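Local coordinates for protein induced by osmotic stress (Scheffersomyces stipitis, PDB 5YWN), which probably catalyses the NADP-dependent reduction of ketones to alcohols, as a haloketone reductase of the dihydroflavonol-4-reductase subfamily with a Rossmann-type nucleotide-binding domain, at residues S4-S8 / F64-L68; V74-H79 / Q116-Y122; L260-F266 / Y315-E319; N267-D273 / V288-D294. The protein carries 1 engineered substitution. One frame throughout, in Å; residues are numbered along the deposited sequence.

Contact 1: residues S4-S8 / F64-L68; sequences SVFVS and FDEAL
Phe6 and Phe64 meet ring against ring, the two planes turned 81° apart and their centroids separated by 5.9 Å. CE1 of Phe6 comes to 3.9 Å from CE2 of Phe64, the two rings meeting obliquely. The Phe6 ring is carried off the strand by CG standing anti to the backbone N (chi1 -162°), a setting that extends it toward the helix.

Aliphatic contacts complete the apolar patch. Leu68 brings its CD2 branch to 4.2 Å from Phe6 CD2, and the methyl of Ala67, small enough to let the helix approach, stands 4.4 Å from Phe6 CE2. Beyond Phe6, Ser8 meets Phe64 through CB, 4.1 Å from CZ, while its hydroxyl bonds to His79 and to the backbone N of Ala81. Cut back to an alanine, Phe64 would probably leave a gap beside Phe6 CE1 and Ser8 CB, with the Phe6 ring less firmly held on that side.

The contact packs the start of helix 65-70 on strand 4-7 of the Rossmann-type parallel sheet. Strand 74-79 flanks Phe6 through Phe77, strand 28-33 supplies Val30 and Ser32, and helix 91-113 reaches Phe64 through Val106 and Leu68 through Ile110.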
loop_
_atom_site.group_PDB
_atom_site.type_symbol
_atom_site.label_atom_id
_atom_site.label_comp_id
_atom_site.label_asym_id
_atom_site.label_seq_id
_atom_site.Cartn_x
_atom_site.Cartn_y
_atom_site.Cartn_z
ATOM N N SER A 4 -12.224 -16.127 -7.921
ATOM C CA SER A 4 -11.743 -15.834 -6.601
ATOM C C SER A 4 -10.379 -15.127 -6.579
ATOM O O SER A 4 -9.482 -15.495 -7.257
ATOM C CB SER A 4 -11.670 -17.096 -5.756
ATOM O OG SER A 4 -12.878 -17.383 -5.214
ATOM N N VAL A 5 -10.268 -14.126 -5.746
ATOM C CA VAL A 5 -9.043 -13.410 -5.553
ATOM C C VAL A 5 -8.450 -13.648 -4.165
ATOM O O VAL A 5 -9.096 -13.486 -3.211
ATOM C CB VAL A 5 -9.235 -11.904 -5.808
ATOM C CG1 VAL A 5 -7.976 -11.140 -5.543
ATOM C CG2 VAL A 5 -9.805 -11.618 -7.167
ATOM N N PHE A 6 -7.194 -14.018 -4.102
ATOM C CA PHE A 6 -6.500 -14.159 -2.840
ATOM C C PHE A 6 -5.759 -12.872 -2.455
ATOM O O PHE A 6 -5.059 -12.316 -3.264
ATOM C CB PHE A 6 -5.548 -15.329 -2.857
ATOM C CG PHE A 6 -5.132 -15.780 -1.515
ATOM C CD1 PHE A 6 -4.307 -15.026 -0.747
ATOM C CD2 PHE A 6 -5.605 -16.954 -1.001
ATOM C CE1 PHE A 6 -3.941 -15.450 0.489
ATOM C CE2 PHE A 6 -5.268 -17.375 0.236
ATOM C CZ PHE A 6 -4.427 -16.632 0.984
ATOM N N VAL A 7 -5.963 -12.405 -1.244
ATOM C CA VAL A 7 -5.300 -11.215 -0.749
ATOM C C VAL A 7 -4.554 -11.480 0.555
ATOM O O VAL A 7 -5.150 -11.681 1.561
ATOM C CB VAL A 7 -6.283 -10.055 -0.541
ATOM C CG1 VAL A 7 -5.585 -8.833 -0.016
ATOM C CG2 VAL A 7 -7.106 -9.748 -1.763
ATOM N N SER A 8 -3.242 -11.446 0.511
ATOM C CA SER A 8 -2.441 -11.573 1.698
ATOM C C SER A 8 -2.533 -10.334 2.600
ATOM O O SER A 8 -2.730 -9.283 2.130
ATOM C CB SER A 8 -1.004 -11.915 1.363
ATOM O OG SER A 8 -0.309 -10.852 0.859
ATOM N N PHE A 64 2.076 -20.610 2.641
ATOM C CA PHE A 64 0.811 -20.510 1.982
ATOM C C PHE A 64 0.279 -21.808 1.338
ATOM O O PHE A 64 -0.754 -21.796 0.774
ATOM C CB PHE A 64 0.823 -19.366 0.983
ATOM C CG PHE A 64 0.691 -18.004 1.610
ATOM C CD1 PHE A 64 1.788 -17.295 1.970
ATOM C CD2 PHE A 64 -0.540 -17.441 1.829
ATOM C CE1 PHE A 64 1.659 -16.063 2.577
ATOM C CE2 PHE A 64 -0.673 -16.215 2.409
ATOM C CZ PHE A 64 0.426 -15.533 2.793
ATOM N N ASP A 65 1.008 -22.901 1.434
ATOM C CA ASP A 65 0.647 -24.097 0.704
ATOM C C ASP A 65 -0.721 -24.614 1.082
ATOM O O ASP A 65 -1.499 -24.856 0.244
ATOM C CB ASP A 65 1.632 -25.218 0.946
ATOM C CG ASP A 65 2.901 -25.066 0.179
ATOM O OD1 ASP A 65 3.172 -24.023 -0.343
ATOM O OD2 ASP A 65 3.645 -26.019 0.111
ATOM N N GLU A 66 -0.981 -24.728 2.343
ATOM C CA GLU A 66 -2.239 -25.253 2.763
ATOM C C GLU A 66 -3.384 -24.356 2.353
ATOM O O GLU A 66 -4.338 -24.812 1.852
ATOM C CB GLU A 66 -2.231 -25.542 4.235
ATOM C CG GLU A 66 -1.640 -26.881 4.578
ATOM C CD GLU A 66 -2.453 -28.068 4.060
ATOM O OE1 GLU A 66 -1.907 -28.984 3.449
ATOM O OE2 GLU A 66 -3.650 -28.074 4.255
ATOM N N ALA A 67 -3.240 -23.065 2.541
ATOM C CA ALA A 67 -4.277 -22.130 2.216
ATOM C C ALA A 67 -4.592 -22.169 0.751
ATOM O O ALA A 67 -5.712 -22.189 0.389
ATOM C CB ALA A 67 -3.868 -20.750 2.628
ATOM N N LEU A 68 -3.581 -22.219 -0.082
ATOM C CA LEU A 68 -3.789 -22.363 -1.495
ATOM C C LEU A 68 -4.461 -23.683 -1.874
ATOM O O LEU A 68 -5.364 -23.691 -2.623
ATOM C CB LEU A 68 -2.504 -22.142 -2.235
ATOM C CG LEU A 68 -2.030 -20.717 -2.125
ATOM C CD1 LEU A 68 -0.612 -20.553 -2.550
ATOM C CD2 LEU A 68 -2.958 -19.721 -2.788
#

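Contact 2: residues V74-H79 / Q116-Y122; sequences VTIFLH and QITRVVY
Leu78 turns CG anti to its carbonyl carbon (chi1 -40°), which swings CD2 to 3.4 Å from Val121 CG2, tighter than usual for two methyl groups. With CG between backbone N and carbonyl carbon and a bend at chi2 (-83°), Gln116 curls back so that NE2 donates to Val74 O at 2.9 Å, in the carbonyl plane. An amide suits this spot because it can satisfy a main-chain oxygen where the regular strand pairing has not begun.

Strands 74-79 and 119-123 are joined through helix 91-113 as a beta-alpha-beta unit of the Rossmann-type fold, and they pair in parallel: Phe77 N donates to Arg119 O, Val121 N to Phe77 O and His79 N to Val121 O. On the Phe77 side, beta-branched Val120 and Ile117 fill in against Phe77 CB. His79 CD2 lies 3.6 Å from Tyr122 CD1, in the plane of the tyrosine ring at its edge. The imidazole is held at both nitrogens, by Ser8 and Thr103, while Tyr122 OH makes a weak hydrogen bond to Lys167, an NADP-binding residue.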
loop_
_atom_site.group_PDB
_atom_site.type_symbol
_atom_site.label_atom_id
_atom_site.label_comp_id
_atom_site.label_asym_id
_atom_site.label_seq_id
_atom_site.Cartn_x
_atom_site.Cartn_y
_atom_site.Cartn_z
ATOM N N VAL A 74 -9.264 -20.006 -6.515
ATOM C CA VAL A 74 -8.499 -18.783 -6.640
ATOM C C VAL A 74 -7.643 -18.813 -7.907
ATOM O O VAL A 74 -6.946 -19.719 -8.139
ATOM C CB VAL A 74 -7.616 -18.585 -5.401
ATOM C CG1 VAL A 74 -6.561 -17.501 -5.611
ATOM C CG2 VAL A 74 -8.450 -18.326 -4.201
ATOM N N THR A 75 -7.773 -17.809 -8.736
ATOM C CA THR A 75 -6.919 -17.631 -9.884
ATOM C C THR A 75 -6.058 -16.334 -9.925
ATOM O O THR A 75 -5.369 -16.123 -10.835
ATOM C CB THR A 75 -7.708 -17.741 -11.166
ATOM O OG1 THR A 75 -8.563 -16.648 -11.271
ATOM C CG2 THR A 75 -8.494 -19.041 -11.243
ATOM N N ILE A 76 -6.217 -15.487 -8.933
ATOM C CA ILE A 76 -5.486 -14.242 -8.742
ATOM C C ILE A 76 -4.895 -14.141 -7.331
ATOM O O ILE A 76 -5.555 -14.427 -6.389
ATOM C CB ILE A 76 -6.385 -13.008 -8.982
ATOM C CG1 ILE A 76 -7.210 -13.165 -10.243
ATOM C CG2 ILE A 76 -5.596 -11.726 -8.954
ATOM C CD1 ILE A 76 -6.450 -12.954 -11.512
ATOM N N PHE A 77 -3.643 -13.741 -7.219
ATOM C CA PHE A 77 -3.020 -13.532 -5.927
ATOM C C PHE A 77 -2.499 -12.116 -5.794
ATOM O O PHE A 77 -1.669 -11.720 -6.529
ATOM C CB PHE A 77 -1.920 -14.538 -5.669
ATOM C CG PHE A 77 -1.495 -14.659 -4.234
ATOM C CD1 PHE A 77 -0.810 -13.663 -3.610
ATOM C CD2 PHE A 77 -1.799 -15.789 -3.510
ATOM C CE1 PHE A 77 -0.424 -13.789 -2.301
ATOM C CE2 PHE A 77 -1.441 -15.917 -2.195
ATOM C CZ PHE A 77 -0.743 -14.921 -1.594
ATOM N N LEU A 78 -2.988 -11.395 -4.822
ATOM C CA LEU A 78 -2.446 -10.111 -4.479
ATOM C C LEU A 78 -1.677 -10.193 -3.158
ATOM O O LEU A 78 -2.247 -10.335 -2.102
ATOM C CB LEU A 78 -3.536 -9.099 -4.447
ATOM C CG LEU A 78 -4.603 -9.192 -5.529
ATOM C CD1 LEU A 78 -5.727 -8.231 -5.341
ATOM C CD2 LEU A 78 -4.004 -9.005 -6.881
ATOM N N HIS A 79 -0.371 -10.114 -3.263
ATOM C CA HIS A 79 0.507 -10.130 -2.127
ATOM C C HIS A 79 0.775 -8.722 -1.592
ATOM O O HIS A 79 1.560 -7.990 -2.118
ATOM C CB HIS A 79 1.801 -10.818 -2.495
ATOM C CG HIS A 79 2.752 -10.973 -1.354
ATOM N ND1 HIS A 79 2.342 -11.236 -0.082
ATOM C CD2 HIS A 79 4.094 -10.908 -1.303
ATOM C CE1 HIS A 79 3.388 -11.333 0.701
ATOM N NE2 HIS A 79 4.462 -11.144 -0.018
ATOM N N GLN A 116 -3.208 -22.944 -11.337
ATOM C CA GLN A 116 -4.315 -22.241 -11.891
ATOM C C GLN A 116 -4.191 -20.723 -11.809
ATOM O O GLN A 116 -4.873 -20.060 -12.484
ATOM C CB GLN A 116 -5.610 -22.712 -11.266
ATOM C CG GLN A 116 -5.983 -22.067 -9.970
ATOM C CD GLN A 116 -5.317 -22.689 -8.805
ATOM O OE1 GLN A 116 -4.484 -23.518 -8.945
ATOM N NE2 GLN A 116 -5.678 -22.260 -7.661
ATOM N N ILE A 117 -3.326 -20.215 -10.963
ATOM C CA ILE A 117 -3.211 -18.781 -10.817
ATOM C C ILE A 117 -2.491 -18.189 -12.013
ATOM O O ILE A 117 -1.409 -18.497 -12.289
ATOM C CB ILE A 117 -2.555 -18.372 -9.502
ATOM C CG1 ILE A 117 -3.392 -18.784 -8.328
ATOM C CG2 ILE A 117 -2.401 -16.864 -9.435
ATOM C CD1 ILE A 117 -2.824 -18.489 -6.981
ATOM N N THR A 118 -3.251 -17.440 -12.768
ATOM C CA THR A 118 -2.877 -16.614 -13.883
ATOM C C THR A 118 -2.129 -15.261 -13.638
ATOM O O THR A 118 -1.404 -14.808 -14.442
ATOM C CB THR A 118 -4.087 -16.401 -14.784
ATOM O OG1 THR A 118 -4.992 -15.557 -14.121
ATOM C CG2 THR A 118 -4.768 -17.702 -15.060
ATOM N N ARG A 119 -2.491 -14.602 -12.565
ATOM C CA ARG A 119 -1.966 -13.295 -12.254
ATOM C C ARG A 119 -1.562 -13.151 -10.793
ATOM O O ARG A 119 -2.236 -13.594 -9.939
ATOM C CB ARG A 119 -2.903 -12.181 -12.683
ATOM C CG ARG A 119 -3.244 -12.149 -14.141
ATOM C CD ARG A 119 -2.135 -11.570 -14.967
ATOM N NE ARG A 119 -2.157 -10.148 -14.952
ATOM C CZ ARG A 119 -2.758 -9.410 -15.851
ATOM N NH1 ARG A 119 -3.337 -9.970 -16.850
ATOM N NH2 ARG A 119 -2.769 -8.129 -15.735
ATOM N N VAL A 120 -0.422 -12.541 -10.585
ATOM C CA VAL A 120 0.065 -12.147 -9.311
ATOM C C VAL A 120 0.455 -10.658 -9.323
ATOM O O VAL A 120 1.090 -10.192 -10.241
ATOM C CB VAL A 120 1.241 -12.989 -8.868
ATOM C CG1 VAL A 120 1.852 -12.447 -7.598
ATOM C CG2 VAL A 120 0.903 -14.467 -8.800
ATOM N N VAL A 121 0.039 -9.960 -8.289
ATOM C CA VAL A 121 0.385 -8.579 -8.102
ATOM C C VAL A 121 1.113 -8.438 -6.788
ATOM O O VAL A 121 0.627 -8.829 -5.769
ATOM C CB VAL A 121 -0.831 -7.644 -8.092
ATOM C CG1 VAL A 121 -0.429 -6.208 -8.005
ATOM C CG2 VAL A 121 -1.767 -7.902 -9.201
ATOM N N TYR A 122 2.284 -7.860 -6.839
ATOM C CA TYR A 122 3.007 -7.582 -5.649
ATOM C C TYR A 122 2.891 -6.103 -5.281
ATOM O O TYR A 122 3.131 -5.270 -6.077
ATOM C CB TYR A 122 4.456 -7.971 -5.795
ATOM C CG TYR A 122 5.278 -7.589 -4.625
ATOM C CD1 TYR A 122 5.073 -8.184 -3.414
ATOM C CD2 TYR A 122 6.195 -6.589 -4.703
ATOM C CE1 TYR A 122 5.789 -7.845 -2.328
ATOM C CE2 TYR A 122 6.920 -6.232 -3.624
ATOM C CZ TYR A 122 6.689 -6.861 -2.430
ATOM O OH TYR A 122 7.349 -6.521 -1.357
#

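Contact 3: residues L260-F266 / Y315-E319; sequences LLSNTRF and YFDFE
Asn263 and Tyr315 face each other, CA atoms 7.3 Å apart, where two largely irregular segments run in roughly the same direction, 23° between their end-to-end lines. The spacing is too wide for direct strand pairing, and waters bridge it. One accepts from Asn263 ND2 and donates to Tyr315 O; a second joins Thr264 OG1 to Phe318 N, the first turn of helix 318-332; a third sits 2.6 Å from Tyr315 OH and bonds Leu260 O and Ser262 N. Through this water the phenol hydroxyl is linked to the end of strand 258-261.

The asparagine amide and the Tyr315 ring slide past each other, their planes 62° apart, with Asn263 CG 3.9 Å from Tyr315 CD2. The Leu261 side chain crosses that of Tyr315 at about a right angle, its CD1 4.0 Å from Tyr315 CE1. Farther on, Phe266 CB makes an off-centre CH-pi contact with the Phe318 ring, 4.3 Å from its centroid; the rings themselves barely overlap.

The contact joins the loop after outermost strand 258-261 of the parallel sheet to the start of helix 318-332, with Phe235 of strand 234-237 edge-to-face with Phe318.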
loop_
_atom_site.group_PDB
_atom_site.type_symbol
_atom_site.label_atom_id
_atom_site.label_comp_id
_atom_site.label_asym_id
_atom_site.label_seq_id
_atom_site.Cartn_x
_atom_site.Cartn_y
_atom_site.Cartn_z
ATOM N N LEU A 260 3.915 3.012 -10.999
ATOM C CA LEU A 260 4.251 4.048 -10.058
ATOM C C LEU A 260 2.993 4.838 -9.742
ATOM O O LEU A 260 2.467 5.465 -10.583
ATOM C CB LEU A 260 5.290 4.970 -10.661
ATOM C CG LEU A 260 5.762 6.273 -10.022
ATOM C CD1 LEU A 260 6.325 6.075 -8.637
ATOM C CD2 LEU A 260 6.745 7.032 -10.884
ATOM N N LEU A 261 2.544 4.754 -8.514
ATOM C CA LEU A 261 1.309 5.378 -8.090
ATOM C C LEU A 261 1.578 6.587 -7.229
ATOM O O LEU A 261 1.751 6.490 -6.060
ATOM C CB LEU A 261 0.419 4.371 -7.377
ATOM C CG LEU A 261 -0.579 3.513 -8.139
ATOM C CD1 LEU A 261 -1.854 4.280 -8.427
ATOM C CD2 LEU A 261 0.027 3.035 -9.433
ATOM N N SER A 262 1.648 7.715 -7.881
ATOM C CA SER A 262 2.008 8.979 -7.296
ATOM C C SER A 262 1.207 10.150 -7.877
ATOM O O SER A 262 1.068 10.257 -9.040
ATOM C CB SER A 262 3.497 9.203 -7.544
ATOM O OG SER A 262 3.931 10.286 -6.854
ATOM N N ASN A 263 0.702 11.012 -7.027
ATOM C CA ASN A 263 -0.065 12.120 -7.449
ATOM C C ASN A 263 0.645 13.457 -7.212
ATOM O O ASN A 263 1.566 13.738 -7.877
ATOM C CB ASN A 263 -1.477 12.087 -6.890
ATOM C CG ASN A 263 -2.438 13.025 -7.629
ATOM O OD1 ASN A 263 -2.100 13.621 -8.592
ATOM N ND2 ASN A 263 -3.610 13.129 -7.132
ATOM N N THR A 264 0.215 14.235 -6.259
ATOM C CA THR A 264 0.793 15.552 -6.063
ATOM C C THR A 264 1.579 15.702 -4.744
ATOM O O THR A 264 1.376 15.000 -3.820
ATOM C CB THR A 264 -0.269 16.665 -6.195
ATOM O OG1 THR A 264 -1.301 16.453 -5.259
ATOM C CG2 THR A 264 -0.865 16.685 -7.557
ATOM N N ARG A 265 2.486 16.654 -4.748
ATOM C CA ARG A 265 3.225 17.113 -3.614
ATOM C C ARG A 265 2.413 17.906 -2.621
ATOM O O ARG A 265 1.571 18.639 -2.985
ATOM C CB ARG A 265 4.433 17.933 -4.051
ATOM C CG ARG A 265 5.670 17.097 -3.959
ATOM C CD ARG A 265 6.886 17.698 -4.549
ATOM N NE ARG A 265 7.622 16.739 -5.286
ATOM C CZ ARG A 265 8.377 15.815 -4.757
ATOM N NH1 ARG A 265 8.490 15.672 -3.489
ATOM N NH2 ARG A 265 9.028 15.036 -5.547
ATOM N N PHE A 266 2.748 17.710 -1.370
ATOM C CA PHE A 266 2.176 18.383 -0.256
ATOM C C PHE A 266 3.184 18.601 0.861
ATOM O O PHE A 266 4.159 17.929 0.959
ATOM C CB PHE A 266 1.030 17.572 0.304
ATOM C CG PHE A 266 1.461 16.340 0.993
ATOM C CD1 PHE A 266 1.734 15.212 0.304
ATOM C CD2 PHE A 266 1.641 16.355 2.325
ATOM C CE1 PHE A 266 2.140 14.092 0.926
ATOM C CE2 PHE A 266 2.054 15.243 2.980
ATOM C CZ PHE A 266 2.292 14.112 2.284
ATOM N N TYR A 315 -7.012 10.452 -10.846
ATOM C CA TYR A 315 -6.824 10.323 -9.421
ATOM C C TYR A 315 -7.681 11.280 -8.583
ATOM O O TYR A 315 -8.029 12.286 -9.015
ATOM C CB TYR A 315 -5.346 10.514 -9.080
ATOM C CG TYR A 315 -4.348 9.508 -9.630
ATOM C CD1 TYR A 315 -4.671 8.173 -9.812
ATOM C CD2 TYR A 315 -3.068 9.896 -9.924
ATOM C CE1 TYR A 315 -3.750 7.278 -10.293
ATOM C CE2 TYR A 315 -2.147 9.021 -10.412
ATOM C CZ TYR A 315 -2.466 7.717 -10.585
ATOM O OH TYR A 315 -1.536 6.892 -11.069
ATOM N N PHE A 316 -7.981 10.895 -7.364
ATOM C CA PHE A 316 -8.560 11.739 -6.379
ATOM C C PHE A 316 -7.548 12.846 -6.091
ATOM O O PHE A 316 -6.404 12.603 -5.978
ATOM C CB PHE A 316 -8.821 10.953 -5.106
ATOM C CG PHE A 316 -10.065 10.128 -5.120
ATOM C CD1 PHE A 316 -11.257 10.673 -4.792
ATOM C CD2 PHE A 316 -10.031 8.824 -5.470
ATOM C CE1 PHE A 316 -12.409 9.926 -4.780
ATOM C CE2 PHE A 316 -11.167 8.068 -5.474
ATOM C CZ PHE A 316 -12.361 8.616 -5.117
ATOM N N ASP A 317 -8.014 14.062 -5.997
ATOM C CA ASP A 317 -7.160 15.151 -5.605
ATOM C C ASP A 317 -6.902 15.176 -4.107
ATOM O O ASP A 317 -7.563 14.550 -3.381
ATOM C CB ASP A 317 -7.620 16.466 -6.196
ATOM C CG ASP A 317 -8.740 17.115 -5.440
ATOM O OD1 ASP A 317 -9.146 16.646 -4.421
ATOM O OD2 ASP A 317 -9.187 18.184 -5.869
ATOM N N PHE A 318 -5.904 15.906 -3.701
ATOM C CA PHE A 318 -5.429 15.886 -2.340
ATOM C C PHE A 318 -6.481 16.332 -1.324
ATOM O O PHE A 318 -6.662 15.729 -0.329
ATOM C CB PHE A 318 -4.171 16.737 -2.232
ATOM C CG PHE A 318 -3.690 16.940 -0.846
ATOM C CD1 PHE A 318 -2.921 16.011 -0.243
ATOM C CD2 PHE A 318 -3.969 18.076 -0.176
ATOM C CE1 PHE A 318 -2.480 16.184 1.032
ATOM C CE2 PHE A 318 -3.536 18.261 1.105
ATOM C CZ PHE A 318 -2.793 17.319 1.709
ATOM N N GLU A 319 -7.184 17.377 -1.648
ATOM C CA GLU A 319 -8.226 17.883 -0.801
ATOM C C GLU A 319 -9.326 16.833 -0.600
ATOM O O GLU A 319 -9.763 16.644 0.456
ATOM C CB GLU A 319 -8.785 19.162 -1.377
ATOM C CG GLU A 319 -9.952 19.726 -0.629
ATOM C CD GLU A 319 -10.219 21.210 -0.833
ATOM O OE1 GLU A 319 -11.215 21.658 -0.353
ATOM O OE2 GLU A 319 -9.461 21.913 -1.421
HETATM O O HOH W 1 0.882 7.670 -10.841
HETATM O O HOH W 2 -5.850 14.229 -8.855
HETATM O O HOH W 3 -4.124 17.048 -5.837
#

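Contact 4: residues N267-D273 / V288-D294; sequences NGQTLLD and VGKPHSD
A capping box opens helix 268-278, and its residues Asn267 and Thr270 also meet Asp294 of the following loop. Asn267 OD1 accepts from Thr270 N nearly straight on, while Asn267 N donates to Thr270 OG1 at 2.9 Å. Thr270 OG1 also lies 2.9 Å from Asp294 OD2, a carboxylate suitably placed near the N-terminal end of the helix, whose dipole is likely to favour its charge.

Within the same first turn, Gln269 grips the loop with both ends of its amide. Its chain bends at chi2 (67°), which brings OE1 within 2.8 Å of Lys290 N, the donor standing above the carbonyl plane. NE2 gives one hydrogen bond to Val288 O at 3.3 Å and another to Asp273 OD1, both partners in the amide plane. A leucine in place of Gln269 would probably leave Lys290 N and Val288 O without these mates and that part of the loop less firmly tied.

Gly289, with positive phi, has no CB to collide with Gln269 OE1. The type II turn from Lys290 to Ser293 follows, tied by Ser293 OG to Lys290 O. Its His292 N donates to Asp273 OD2 at 2.8 Å on the syn side but tilted out of the carboxylate plane; the same oxygen lies over one face of the His292 ring. A water bonded to Asp273 OD2 and Asp294 OD2 stands between these two like charges, and a further one links Asp273 OD1 with Val288 O.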
loop_
_atom_site.group_PDB
_atom_site.type_symbol
_atom_site.label_atom_id
_atom_site.label_comp_id
_atom_site.label_asym_id
_atom_site.label_seq_id
_atom_site.Cartn_x
_atom_site.Cartn_y
_atom_site.Cartn_z
ATOM N N ASN A 267 2.825 19.508 1.738
ATOM C CA ASN A 267 3.416 19.647 3.043
ATOM C C ASN A 267 2.390 19.872 4.137
ATOM O O ASN A 267 1.246 19.852 3.896
ATOM C CB ASN A 267 4.553 20.663 3.068
ATOM C CG ASN A 267 4.097 22.097 2.890
ATOM O OD1 ASN A 267 2.992 22.444 3.139
ATOM N ND2 ASN A 267 5.002 22.914 2.471
ATOM N N GLY A 268 2.871 20.138 5.325
ATOM C CA GLY A 268 2.043 20.418 6.458
ATOM C C GLY A 268 1.130 21.621 6.273
ATOM O O GLY A 268 0.065 21.623 6.741
ATOM N N GLN A 269 1.599 22.638 5.588
ATOM C CA GLN A 269 0.775 23.776 5.262
ATOM C C GLN A 269 -0.377 23.436 4.334
ATOM O O GLN A 269 -1.445 23.855 4.558
ATOM C CB GLN A 269 1.583 24.936 4.725
ATOM C CG GLN A 269 0.828 26.224 4.681
ATOM C CD GLN A 269 0.480 26.766 6.032
ATOM O OE1 GLN A 269 1.333 27.065 6.812
ATOM N NE2 GLN A 269 -0.773 26.857 6.301
ATOM N N THR A 270 -0.111 22.612 3.341
ATOM C CA THR A 270 -1.110 22.150 2.421
ATOM C C THR A 270 -2.222 21.420 3.196
ATOM O O THR A 270 -3.365 21.678 2.996
ATOM C CB THR A 270 -0.528 21.132 1.408
ATOM O OG1 THR A 270 0.777 21.492 1.032
ATOM C CG2 THR A 270 -1.384 21.082 0.192
ATOM N N LEU A 271 -1.824 20.564 4.114
ATOM C CA LEU A 271 -2.713 19.821 4.942
ATOM C C LEU A 271 -3.583 20.697 5.858
ATOM O O LEU A 271 -4.759 20.567 5.871
ATOM C CB LEU A 271 -1.899 18.860 5.777
ATOM C CG LEU A 271 -2.603 18.108 6.863
ATOM C CD1 LEU A 271 -3.818 17.349 6.396
ATOM C CD2 LEU A 271 -1.703 17.271 7.739
ATOM N N LEU A 272 -2.962 21.617 6.543
ATOM C CA LEU A 272 -3.633 22.557 7.401
ATOM C C LEU A 272 -4.636 23.425 6.631
ATOM O O LEU A 272 -5.709 23.640 7.067
ATOM C CB LEU A 272 -2.607 23.450 8.035
ATOM C CG LEU A 272 -2.080 23.116 9.410
ATOM C CD1 LEU A 272 -1.128 24.161 9.924
ATOM C CD2 LEU A 272 -3.200 22.891 10.382
ATOM N N ASP A 273 -4.253 23.872 5.474
ATOM C CA ASP A 273 -5.086 24.714 4.680
ATOM C C ASP A 273 -6.364 23.992 4.269
ATOM O O ASP A 273 -7.386 24.560 4.278
ATOM C CB ASP A 273 -4.331 25.275 3.470
ATOM C CG ASP A 273 -3.251 26.343 3.851
ATOM O OD1 ASP A 273 -3.277 26.902 4.917
ATOM O OD2 ASP A 273 -2.400 26.593 3.045
ATOM N N VAL A 288 -2.574 28.001 12.392
ATOM C CA VAL A 288 -2.796 28.667 11.128
ATOM C C VAL A 288 -1.620 28.599 10.164
ATOM O O VAL A 288 -1.771 28.406 9.035
ATOM C CB VAL A 288 -3.208 30.148 11.333
ATOM C CG1 VAL A 288 -3.675 30.750 10.041
ATOM C CG2 VAL A 288 -4.301 30.279 12.361
ATOM N N GLY A 289 -0.434 28.785 10.683
ATOM C CA GLY A 289 0.752 28.888 9.888
ATOM C C GLY A 289 0.689 30.022 8.910
ATOM O O GLY A 289 0.306 31.078 9.252
ATOM N N LYS A 290 1.070 29.739 7.680
ATOM C CA LYS A 290 1.135 30.710 6.641
ATOM C C LYS A 290 0.393 30.192 5.461
ATOM O O LYS A 290 0.948 29.578 4.625
ATOM C CB LYS A 290 2.577 31.070 6.299
ATOM C CG LYS A 290 3.332 31.650 7.469
ATOM C CD LYS A 290 4.542 32.436 7.026
ATOM C CE LYS A 290 5.743 31.543 6.782
ATOM N NZ LYS A 290 5.806 30.286 7.594
ATOM N N PRO A 291 -0.891 30.455 5.386
ATOM C CA PRO A 291 -1.713 29.800 4.387
ATOM C C PRO A 291 -1.287 30.054 2.972
ATOM O O PRO A 291 -0.969 31.124 2.645
ATOM C CB PRO A 291 -3.087 30.368 4.634
ATOM C CG PRO A 291 -3.068 30.893 5.991
ATOM C CD PRO A 291 -1.687 31.098 6.423
ATOM N N HIS A 292 -1.215 28.997 2.191
ATOM C CA HIS A 292 -0.827 29.010 0.792
ATOM C C HIS A 292 0.575 29.506 0.515
ATOM O O HIS A 292 0.840 29.987 -0.510
ATOM C CB HIS A 292 -1.894 29.688 -0.060
ATOM C CG HIS A 292 -3.259 29.178 0.237
ATOM N ND1 HIS A 292 -3.611 27.872 0.045
ATOM C CD2 HIS A 292 -4.318 29.764 0.820
ATOM C CE1 HIS A 292 -4.842 27.688 0.451
ATOM N NE2 HIS A 292 -5.303 28.830 0.899
ATOM N N SER A 293 1.453 29.348 1.485
ATOM C CA SER A 293 2.873 29.588 1.336
ATOM C C SER A 293 3.604 28.397 0.760
ATOM O O SER A 293 4.741 28.494 0.515
ATOM C CB SER A 293 3.546 29.931 2.662
ATOM O OG SER A 293 3.536 28.869 3.530
ATOM N N ASP A 294 2.941 27.274 0.635
ATOM C CA ASP A 294 3.524 26.115 0.016
ATOM C C ASP A 294 3.693 26.365 -1.469
ATOM O O ASP A 294 2.794 26.813 -2.108
ATOM C CB ASP A 294 2.712 24.863 0.304
ATOM C CG ASP A 294 1.208 25.045 0.093
ATOM O OD1 ASP A 294 0.718 26.147 0.290
ATOM O OD2 ASP A 294 0.532 24.083 -0.205
HETATM O O HOH W 4 -2.223 25.123 0.749
HETATM O O HOH W 5 -4.026 27.394 7.333
#

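How the contacts relate
From the N terminus, contact 1 closes the first loop, returning from strand 4-7 to helix 65-70. Contact 2 opens directly after that helix and closes over helix 91-113, in series with contact 1; the two touch because strands 4-7 and 74-79 are neighbours in the parallel sheet. Contact 3 begins much later, at strand 258-261 on the edge of that same sheet, and its closest atoms stay about 9 Å from contact 2. Contact 4 is nested inside the loop closed by contact 3: strand 265-267 leads straight into helix 268-278, and Phe318 packs on Thr270 and Leu271. Contacts 1 and 2 join neighbouring elements of the Rossmann-type sheet; contacts 3 and 4 tie its outermost strand and the following helix to C-terminal parts.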